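Probable leucine/isoleucine/valine-binding protein (Rhodopirellula baltica, PDB 4KV7) probably binds branched-chain amino acids or similar small ligands, as the solute-binding component of an ABC transporter. Local coordinates at residues 142-150 and 172-183; 216-226 and 241-252. The protein carries 1 engineered substitution. All blocks are in the same frame, centred on the assembly; numbering follows the deposited sequence.

Contact 1: residues 142-150 and 172-183; sequences TAAMVDALV and GFFGGLAAIRRH
Asp147, Arg182 and His183 supply the polar side of this helix packing, and both protein donors converge on a single oxygen, Asp147 OD1. His183 NE2 donates to Asp147 OD1 over 2.8 Å, fairly straight (161° at the hydrogen). The oxygen lies close to the imidazole plane and is met on its anti side, with carboxylate and ring almost perpendicular. Arg182 NH1 adds a salt bridge to Asp147 OD1 at 3.2 Å, descending from above the carboxylate plane on the same face as the histidine. The bend in the arginine chain at chi3 (61°) curls the guanidinium back so NE donates to a water, which donates to Asp147 OD1 and Ala179 O.

The apolar part is a knob into a hole: Val146 sits among Gly176, Ala179, Ile180 and His183. Its CB lies 3.7 Å from Ala179 CB, and its CG1 meets Ile180 CG1 at 4.0 Å, the side chains crossing at about a right angle. Val150 CG1 lies over one face of the His183 ring, offset toward its rim, in a CH-pi contact, 4.1 Å from the centroid.

The backbones come nearest where Ala143 packs on Ala179, and a turn earlier bare Gly175 and Gly176 admit Thr142. OG1 of Thr142 comes within 3.1 Å of Gly175 C, yet its hydroxyl turns back to its own helix, chiefly to Tyr138 O and secondarily Ala139 O. The axes, crossing at -39°, approach to 8.5 Å.

With two protein donors and a water converging on one oxygen, Asp147 is probably ionised, and the imidazole is fixed by edge and face together.

Contact 2: residues 216-226 and 241-252; sequences LPKAVIMVGTY and FNPQFLAVSFVG
Phe241 turns its ring edge to the backbone of Pro217, with CE1 3.4 Å from Pro217 O, while Leu216 CD1 comes in obliquely. One face of this ring carries Pro243 CD over its centre, and CG of the same proline lies over a face of Phe245, nearer the rim. Met222 SE, the selenium of a selenomethionine, approaches Phe245 CD1 to 3.8 Å in an oblique Met-aromatic contact. A bend at chi3 (-55°) then brings Met222 CE to 3.7 Å from Ala247 CB. At the far end, Phe250 meets Thr225 CG2 (3.6 Å from CE1) and Gly224 O at its edge, and the Tyr226 ring has Val251 O at its edge.

Five backbone hydrogen bonds join the strands in parallel register, from Gln244 N donating to Lys218 O to Val248 N donating to Met222 O at 3.2 Å, the longest. Val220 and Met222 each use both N-H and carbonyl.

Helix 226-238 links the two adjacent strands over one face of the sheet, a beta-alpha-beta crossover. Met222 and Phe245 pack beneath that helix, on Ile233 and Leu232, whereas Ile221 and Leu246 face Met145 of helix 138-151 on the opposite side. Strand 159-164 pairs with the other edge of 219-223, and 268-271 with that of 244-247. Beyond the strands, Phe250 joins Tyr68, Phe116 and Tyr168 beside a formic acid molecule, probably from the crystallisation liquor, that may mark a ligand pocket.

Followed from the N terminus, the two contacts come in series, as in a Rossmann-like lobe built up unit by unit. Contact 1 is closed first: the chain leaves helix 138-151, runs through strand 159-164 and returns in helix 167-183 alongside its starting helix. Contact 2 follows, its intervening loop being mostly helix 226-238. Neither loop encloses or crosses the other, yet they meet in the sheet, where strand 159-164 from the first loop pairs with strand 219-223. Met145 joins them directly, its CE 3.3 Å from Ala247 O. The helix pair lies on the Ile221 and Leu246 side of the sheet, and helix 226-238 on the Met222 and Phe245 side.

Contact 1: residues 142-150 and 172-183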
loop_
_atom_site.group_PDB
_atom_site.type_symbol
_atom_site.label_atom_id
_atom_site.label_comp_id
_atom_site.label_asym_id
_atom_site.label_seq_id
_atom_site.Cartn_x
_atom_site.Cartn_y
_atom_site.Cartn_z
ATOM N N THR A 142 7.900 -9.891 0.174
ATOM C CA THR A 142 9.126 -10.393 0.800
ATOM C C THR A 142 9.591 -11.712 0.211
ATOM O O THR A 142 10.792 -11.963 0.125
ATOM C CB THR A 142 9.018 -10.487 2.342
ATOM O OG1 THR A 142 7.908 -11.314 2.705
ATOM C CG2 THR A 142 8.884 -9.097 2.971
ATOM N N ALA A 143 8.657 -12.555 -0.210
ATOM C CA ALA A 143 9.030 -13.797 -0.880
ATOM C C ALA A 143 9.757 -13.476 -2.179
ATOM O O ALA A 143 10.773 -14.100 -2.500
ATOM C CB ALA A 143 7.794 -14.655 -1.148
ATOM N N ALA A 144 9.233 -12.524 -2.940
ATOM C CA ALA A 144 9.869 -12.151 -4.201
ATOM C C ALA A 144 11.290 -11.633 -3.969
ATOM O O ALA A 144 12.219 -12.018 -4.678
ATOM C CB ALA A 144 9.033 -11.126 -4.934
HETATM N N MSE A 145 11.455 -10.779 -2.962
HETATM C CA MSE A 145 12.763 -10.240 -2.622
HETATM C C MSE A 145 13.737 -11.336 -2.223
HETATM O O MSE A 145 14.864 -11.399 -2.729
HETATM C CB MSE A 145 12.644 -9.262 -1.453
HETATM C CG MSE A 145 11.914 -7.983 -1.739
HETATM SE SE MSE A 145 11.817 -7.050 -0.073
HETATM C CE MSE A 145 11.192 -5.298 -0.677
ATOM N N VAL A 146 13.321 -12.181 -1.281
ATOM C CA VAL A 146 14.215 -13.194 -0.746
ATOM C C VAL A 146 14.617 -14.183 -1.832
ATOM O O VAL A 146 15.802 -14.515 -1.961
ATOM C CB VAL A 146 13.606 -13.899 0.482
ATOM C CG1 VAL A 146 14.376 -15.180 0.826
ATOM C CG2 VAL A 146 13.548 -12.939 1.667
ATOM N N ASP A 147 13.654 -14.655 -2.620
ATOM C CA ASP A 147 13.991 -15.599 -3.678
ATOM C C ASP A 147 14.985 -14.983 -4.657
ATOM O O ASP A 147 15.921 -15.647 -5.098
ATOM C CB ASP A 147 12.739 -16.055 -4.436
ATOM C CG ASP A 147 11.853 -16.991 -3.625
ATOM O OD1 ASP A 147 12.325 -17.564 -2.626
ATOM O OD2 ASP A 147 10.668 -17.147 -4.001
ATOM N N ALA A 148 14.788 -13.710 -4.987
ATOM C CA ALA A 148 15.677 -13.054 -5.940
ATOM C C ALA A 148 17.077 -12.842 -5.373
ATOM O O ALA A 148 18.062 -12.981 -6.089
ATOM C CB ALA A 148 15.089 -11.747 -6.392
ATOM N N LEU A 149 17.161 -12.498 -4.091
ATOM C CA LEU A 149 18.453 -12.326 -3.440
ATOM C C LEU A 149 19.235 -13.632 -3.412
ATOM O O LEU A 149 20.423 -13.667 -3.735
ATOM C CB LEU A 149 18.261 -11.785 -2.020
ATOM C CG LEU A 149 17.846 -10.318 -1.949
ATOM C CD1 LEU A 149 17.261 -9.996 -0.588
ATOM C CD2 LEU A 149 19.054 -9.427 -2.241
ATOM N N VAL A 150 18.561 -14.701 -3.007
ATOM C CA VAL A 150 19.204 -16.001 -2.914
ATOM C C VAL A 150 19.636 -16.487 -4.295
ATOM O O VAL A 150 20.700 -17.074 -4.434
ATOM C CB VAL A 150 18.278 -17.022 -2.218
ATOM C CG1 VAL A 150 18.832 -18.430 -2.316
ATOM C CG2 VAL A 150 18.068 -16.619 -0.759
ATOM N N GLY A 172 5.883 -7.803 8.040
ATOM C CA GLY A 172 6.905 -7.883 7.011
ATOM C C GLY A 172 8.063 -8.786 7.405
ATOM O O GLY A 172 8.565 -9.572 6.587
ATOM N N PHE A 173 8.495 -8.671 8.656
ATOM C CA PHE A 173 9.536 -9.537 9.186
ATOM C C PHE A 173 9.137 -11.005 9.102
ATOM O O PHE A 173 9.918 -11.847 8.658
ATOM C CB PHE A 173 9.856 -9.159 10.630
ATOM C CG PHE A 173 10.894 -10.042 11.251
ATOM C CD1 PHE A 173 12.228 -9.965 10.852
ATOM C CD2 PHE A 173 10.544 -10.951 12.239
ATOM C CE1 PHE A 173 13.182 -10.787 11.427
ATOM C CE2 PHE A 173 11.498 -11.769 12.818
ATOM C CZ PHE A 173 12.816 -11.685 12.412
ATOM N N PHE A 174 7.929 -11.316 9.537
ATOM C CA PHE A 174 7.466 -12.693 9.494
ATOM C C PHE A 174 7.356 -13.214 8.063
ATOM O O PHE A 174 7.634 -14.389 7.808
ATOM C CB PHE A 174 6.159 -12.832 10.270
ATOM C CG PHE A 174 6.324 -12.648 11.759
ATOM C CD1 PHE A 174 7.476 -13.077 12.398
ATOM C CD2 PHE A 174 5.337 -12.028 12.515
ATOM C CE1 PHE A 174 7.637 -12.906 13.770
ATOM C CE2 PHE A 174 5.488 -11.853 13.886
ATOM C CZ PHE A 174 6.640 -12.290 14.509
ATOM N N GLY A 175 6.987 -12.348 7.122
ATOM C CA GLY A 175 7.003 -12.720 5.715
ATOM C C GLY A 175 8.410 -13.055 5.248
ATOM O O GLY A 175 8.631 -14.054 4.559
ATOM N N GLY A 176 9.374 -12.229 5.624
ATOM C CA GLY A 176 10.759 -12.488 5.281
ATOM C C GLY A 176 11.289 -13.774 5.887
ATOM O O GLY A 176 11.976 -14.555 5.220
ATOM N N LEU A 177 10.949 -14.010 7.151
ATOM C CA LEU A 177 11.329 -15.224 7.855
ATOM C C LEU A 177 10.806 -16.463 7.133
ATOM O O LEU A 177 11.546 -17.433 6.926
ATOM C CB LEU A 177 10.795 -15.176 9.286
ATOM C CG LEU A 177 10.969 -16.442 10.118
ATOM C CD1 LEU A 177 12.437 -16.785 10.350
ATOM C CD2 LEU A 177 10.233 -16.288 11.440
ATOM N N ALA A 178 9.527 -16.446 6.765
ATOM C CA ALA A 178 8.938 -17.576 6.051
ATOM C C ALA A 178 9.645 -17.810 4.719
ATOM O O ALA A 178 9.921 -18.953 4.336
ATOM C CB ALA A 178 7.455 -17.342 5.830
ATOM N N ALA A 179 9.963 -16.734 4.014
ATOM C CA ALA A 179 10.617 -16.869 2.721
ATOM C C ALA A 179 12.027 -17.440 2.862
ATOM O O ALA A 179 12.448 -18.282 2.079
ATOM C CB ALA A 179 10.638 -15.542 1.985
ATOM N N ILE A 180 12.753 -16.981 3.875
ATOM C CA ILE A 180 14.091 -17.489 4.157
ATOM C C ILE A 180 14.041 -18.977 4.519
ATOM O O ILE A 180 14.863 -19.775 4.057
ATOM C CB ILE A 180 14.753 -16.654 5.280
ATOM C CG1 ILE A 180 15.166 -15.281 4.738
ATOM C CG2 ILE A 180 15.965 -17.367 5.860
ATOM C CD1 ILE A 180 15.513 -14.253 5.813
ATOM N N ARG A 181 13.054 -19.342 5.336
ATOM C CA ARG A 181 12.913 -20.716 5.808
ATOM C C ARG A 181 12.665 -21.712 4.696
ATOM O O ARG A 181 12.924 -22.890 4.852
ATOM C CB ARG A 181 11.803 -20.813 6.852
ATOM C CG ARG A 181 12.266 -20.377 8.210
ATOM C CD ARG A 181 11.187 -20.519 9.255
ATOM N NE ARG A 181 11.785 -20.561 10.583
ATOM C CZ ARG A 181 11.183 -20.175 11.703
ATOM N NH1 ARG A 181 9.945 -19.708 11.677
ATOM N NH2 ARG A 181 11.831 -20.267 12.857
ATOM N N ARG A 182 12.180 -21.250 3.555
ATOM C CA ARG A 182 11.997 -22.147 2.435
ATOM C C ARG A 182 13.348 -22.586 1.877
ATOM O O ARG A 182 13.465 -23.657 1.301
ATOM C CB ARG A 182 11.178 -21.444 1.360
ATOM C CG ARG A 182 10.250 -22.353 0.595
ATOM C CD ARG A 182 9.370 -21.528 -0.357
ATOM N NE ARG A 182 10.185 -20.802 -1.325
ATOM C CZ ARG A 182 10.827 -21.368 -2.342
ATOM N NH1 ARG A 182 11.563 -20.623 -3.155
ATOM N NH2 ARG A 182 10.752 -22.676 -2.543
ATOM N N HIS A 183 14.362 -21.738 2.058
ATOM C CA HIS A 183 15.716 -22.010 1.574
ATOM C C HIS A 183 16.639 -22.619 2.618
ATOM O O HIS A 183 17.573 -23.329 2.278
ATOM C CB HIS A 183 16.356 -20.719 1.056
ATOM C CG HIS A 183 15.655 -20.146 -0.126
ATOM N ND1 HIS A 183 15.769 -20.688 -1.386
ATOM C CD2 HIS A 183 14.800 -19.101 -0.237
ATOM C CE1 HIS A 183 15.029 -19.987 -2.229
ATOM N NE2 HIS A 183 14.432 -19.021 -1.556
HETATM O O HOH W 1 10.984 -18.230 -0.320
#

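Contact 2: residues 216-226 and 241-252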
loop_
_atom_site.group_PDB
_atom_site.type_symbol
_atom_site.label_atom_id
_atom_site.label_comp_id
_atom_site.label_asym_id
_atom_site.label_seq_id
_atom_site.Cartn_x
_atom_site.Cartn_y
_atom_site.Cartn_z
ATOM N N LEU A 216 27.719 -9.707 8.842
ATOM C CA LEU A 216 27.144 -8.416 8.478
ATOM C C LEU A 216 26.165 -8.602 7.320
ATOM O O LEU A 216 26.481 -9.296 6.357
ATOM C CB LEU A 216 28.263 -7.463 8.069
ATOM C CG LEU A 216 27.892 -6.027 7.708
ATOM C CD1 LEU A 216 27.494 -5.231 8.954
ATOM C CD2 LEU A 216 29.030 -5.346 6.965
ATOM N N PRO A 217 24.968 -8.012 7.412
ATOM C CA PRO A 217 24.016 -8.212 6.313
ATOM C C PRO A 217 24.511 -7.634 4.991
ATOM O O PRO A 217 25.113 -6.553 4.965
ATOM C CB PRO A 217 22.773 -7.451 6.783
ATOM C CG PRO A 217 22.899 -7.380 8.259
ATOM C CD PRO A 217 24.374 -7.250 8.523
ATOM N N LYS A 218 24.270 -8.369 3.906
ATOM C CA LYS A 218 24.552 -7.868 2.565
ATOM C C LYS A 218 23.317 -7.254 1.931
ATOM O O LYS A 218 23.423 -6.520 0.947
ATOM C CB LYS A 218 25.105 -8.970 1.667
ATOM C CG LYS A 218 26.504 -9.394 2.050
ATOM C CD LYS A 218 27.064 -10.451 1.103
ATOM C CE LYS A 218 28.560 -10.648 1.321
ATOM N NZ LYS A 218 28.901 -10.954 2.734
ATOM N N ALA A 219 22.158 -7.548 2.506
ATOM C CA ALA A 219 20.906 -6.996 2.032
ATOM C C ALA A 219 20.092 -6.634 3.252
ATOM O O ALA A 219 20.086 -7.382 4.238
ATOM C CB ALA A 219 20.150 -8.024 1.188
ATOM N N VAL A 220 19.409 -5.498 3.192
ATOM C CA VAL A 220 18.524 -5.076 4.266
ATOM C C VAL A 220 17.152 -4.780 3.682
ATOM O O VAL A 220 16.989 -3.876 2.855
ATOM C CB VAL A 220 19.058 -3.834 5.008
ATOM C CG1 VAL A 220 18.059 -3.357 6.043
ATOM C CG2 VAL A 220 20.391 -4.145 5.671
ATOM N N ILE A 221 16.170 -5.565 4.112
ATOM C CA ILE A 221 14.777 -5.393 3.735
ATOM C C ILE A 221 14.134 -4.429 4.720
ATOM O O ILE A 221 14.121 -4.660 5.937
ATOM C CB ILE A 221 14.049 -6.760 3.681
ATOM C CG1 ILE A 221 14.601 -7.582 2.511
ATOM C CG2 ILE A 221 12.545 -6.571 3.529
ATOM C CD1 ILE A 221 14.169 -9.055 2.485
HETATM N N MSE A 222 13.611 -3.335 4.179
HETATM C CA MSE A 222 13.049 -2.252 4.983
HETATM C C MSE A 222 11.532 -2.317 5.002
HETATM O O MSE A 222 10.867 -2.167 3.964
HETATM C CB MSE A 222 13.508 -0.898 4.447
HETATM C CG MSE A 222 15.019 -0.768 4.392
HETATM SE SE MSE A 222 15.685 0.991 3.903
HETATM C CE MSE A 222 14.730 1.188 2.225
ATOM N N VAL A 223 10.997 -2.559 6.190
ATOM C CA VAL A 223 9.559 -2.626 6.404
ATOM C C VAL A 223 9.214 -1.431 7.291
ATOM O O VAL A 223 9.039 -1.551 8.505
ATOM C CB VAL A 223 9.141 -3.975 7.052
ATOM C CG1 VAL A 223 7.636 -4.083 7.093
ATOM C CG2 VAL A 223 9.749 -5.166 6.301
ATOM N N GLY A 224 9.170 -0.261 6.665
ATOM C CA GLY A 224 9.027 0.979 7.389
ATOM C C GLY A 224 8.351 2.029 6.546
ATOM O O GLY A 224 7.675 1.697 5.577
ATOM N N THR A 225 8.501 3.293 6.929
ATOM C CA THR A 225 7.998 4.407 6.133
ATOM C C THR A 225 9.163 5.273 5.665
ATOM O O THR A 225 10.287 5.158 6.171
ATOM C CB THR A 225 7.010 5.264 6.922
ATOM O OG1 THR A 225 7.641 5.709 8.125
ATOM C CG2 THR A 225 5.748 4.446 7.253
ATOM N N TYR A 226 8.887 6.165 4.718
ATOM C CA TYR A 226 9.937 6.913 4.045
ATOM C C TYR A 226 10.833 7.723 4.967
ATOM O O TYR A 226 12.042 7.767 4.746
ATOM C CB TYR A 226 9.384 7.781 2.908
ATOM C CG TYR A 226 8.283 8.732 3.312
ATOM C CD1 TYR A 226 6.946 8.334 3.257
ATOM C CD2 TYR A 226 8.565 10.033 3.712
ATOM C CE1 TYR A 226 5.924 9.201 3.613
ATOM C CE2 TYR A 226 7.547 10.903 4.067
ATOM C CZ TYR A 226 6.229 10.482 4.011
ATOM O OH TYR A 226 5.192 11.302 4.358
ATOM N N PHE A 241 28.511 1.559 5.991
ATOM C CA PHE A 241 27.707 0.368 5.745
ATOM C C PHE A 241 26.839 0.571 4.509
ATOM O O PHE A 241 25.956 1.428 4.506
ATOM C CB PHE A 241 26.827 0.095 6.965
ATOM C CG PHE A 241 25.947 -1.118 6.841
ATOM C CD1 PHE A 241 26.469 -2.350 6.468
ATOM C CD2 PHE A 241 24.600 -1.034 7.154
ATOM C CE1 PHE A 241 25.650 -3.466 6.376
ATOM C CE2 PHE A 241 23.779 -2.144 7.067
ATOM C CZ PHE A 241 24.312 -3.363 6.683
ATOM N N ASN A 242 27.083 -0.224 3.469
ATOM C CA ASN A 242 26.382 -0.063 2.199
ATOM C C ASN A 242 25.831 -1.371 1.624
ATOM O O ASN A 242 26.252 -1.819 0.556
ATOM C CB ASN A 242 27.294 0.618 1.171
ATOM C CG ASN A 242 27.676 2.035 1.572
ATOM O OD1 ASN A 242 26.918 2.980 1.344
ATOM N ND2 ASN A 242 28.853 2.188 2.165
ATOM N N PRO A 243 24.872 -1.988 2.321
ATOM C CA PRO A 243 24.263 -3.211 1.799
ATOM C C PRO A 243 23.306 -2.870 0.669
ATOM O O PRO A 243 23.049 -1.690 0.418
ATOM C CB PRO A 243 23.445 -3.701 2.988
ATOM C CG PRO A 243 22.980 -2.412 3.634
ATOM C CD PRO A 243 24.189 -1.507 3.537
ATOM N N GLN A 244 22.764 -3.880 0.005
ATOM C CA GLN A 244 21.633 -3.650 -0.880
ATOM C C GLN A 244 20.402 -3.387 -0.024
ATOM O O GLN A 244 19.999 -4.243 0.762
ATOM C CB GLN A 244 21.388 -4.875 -1.755
ATOM C CG GLN A 244 20.145 -4.769 -2.622
ATOM C CD GLN A 244 20.269 -3.696 -3.687
ATOM O OE1 GLN A 244 21.108 -3.792 -4.576
ATOM N NE2 GLN A 244 19.416 -2.679 -3.615
ATOM N N PHE A 245 19.806 -2.206 -0.171
ATOM C CA PHE A 245 18.566 -1.881 0.527
ATOM C C PHE A 245 17.384 -2.228 -0.357
ATOM O O PHE A 245 17.410 -1.966 -1.562
ATOM C CB PHE A 245 18.526 -0.396 0.900
ATOM C CG PHE A 245 19.486 -0.021 1.993
ATOM C CD1 PHE A 245 19.225 -0.386 3.304
ATOM C CD2 PHE A 245 20.643 0.687 1.713
ATOM C CE1 PHE A 245 20.088 -0.048 4.318
ATOM C CE2 PHE A 245 21.515 1.029 2.728
ATOM C CZ PHE A 245 21.233 0.659 4.035
ATOM N N LEU A 246 16.360 -2.820 0.241
ATOM C CA LEU A 246 15.128 -3.144 -0.481
ATOM C C LEU A 246 13.943 -2.643 0.320
ATOM O O LEU A 246 13.776 -3.020 1.480
ATOM C CB LEU A 246 14.966 -4.651 -0.689
ATOM C CG LEU A 246 16.109 -5.356 -1.423
ATOM C CD1 LEU A 246 17.138 -5.938 -0.453
ATOM C CD2 LEU A 246 15.567 -6.439 -2.342
ATOM N N ALA A 247 13.101 -1.822 -0.299
ATOM C CA ALA A 247 11.956 -1.218 0.375
ATOM C C ALA A 247 10.676 -1.914 -0.055
ATOM O O ALA A 247 10.442 -2.115 -1.254
ATOM C CB ALA A 247 11.881 0.253 0.024
ATOM N N VAL A 248 9.825 -2.257 0.901
ATOM C CA VAL A 248 8.497 -2.746 0.533
ATOM C C VAL A 248 7.642 -1.590 0.030
ATOM O O VAL A 248 7.985 -0.402 0.194
ATOM C CB VAL A 248 7.781 -3.506 1.675
ATOM C CG1 VAL A 248 8.596 -4.730 2.102
ATOM C CG2 VAL A 248 7.483 -2.599 2.853
ATOM N N SER A 249 6.503 -1.936 -0.551
ATOM C CA SER A 249 5.599 -0.971 -1.164
ATOM C C SER A 249 5.231 0.199 -0.257
ATOM O O SER A 249 5.201 1.360 -0.693
ATOM C CB SER A 249 4.329 -1.706 -1.587
ATOM O OG SER A 249 3.748 -2.328 -0.460
ATOM N N PHE A 250 4.925 -0.114 0.992
ATOM C CA PHE A 250 4.384 0.836 1.948
ATOM C C PHE A 250 5.379 1.938 2.302
ATOM O O PHE A 250 4.965 2.996 2.758
ATOM C CB PHE A 250 3.969 0.078 3.221
ATOM C CG PHE A 250 3.177 0.897 4.210
ATOM C CD1 PHE A 250 3.807 1.647 5.196
ATOM C CD2 PHE A 250 1.787 0.886 4.172
ATOM C CE1 PHE A 250 3.077 2.383 6.102
ATOM C CE2 PHE A 250 1.053 1.636 5.067
ATOM C CZ PHE A 250 1.701 2.391 6.041
ATOM N N VAL A 251 6.679 1.702 2.116
ATOM C CA VAL A 251 7.676 2.726 2.428
ATOM C C VAL A 251 7.358 4.034 1.718
ATOM O O VAL A 251 7.501 5.106 2.298
ATOM C CB VAL A 251 9.097 2.244 2.055
ATOM C CG1 VAL A 251 10.122 3.362 2.220
ATOM C CG2 VAL A 251 9.481 1.042 2.898
ATOM N N GLY A 252 6.925 3.937 0.465
ATOM C CA GLY A 252 6.681 5.103 -0.368
ATOM C C GLY A 252 7.927 5.450 -1.153
ATOM O O GLY A 252 8.717 6.306 -0.741
#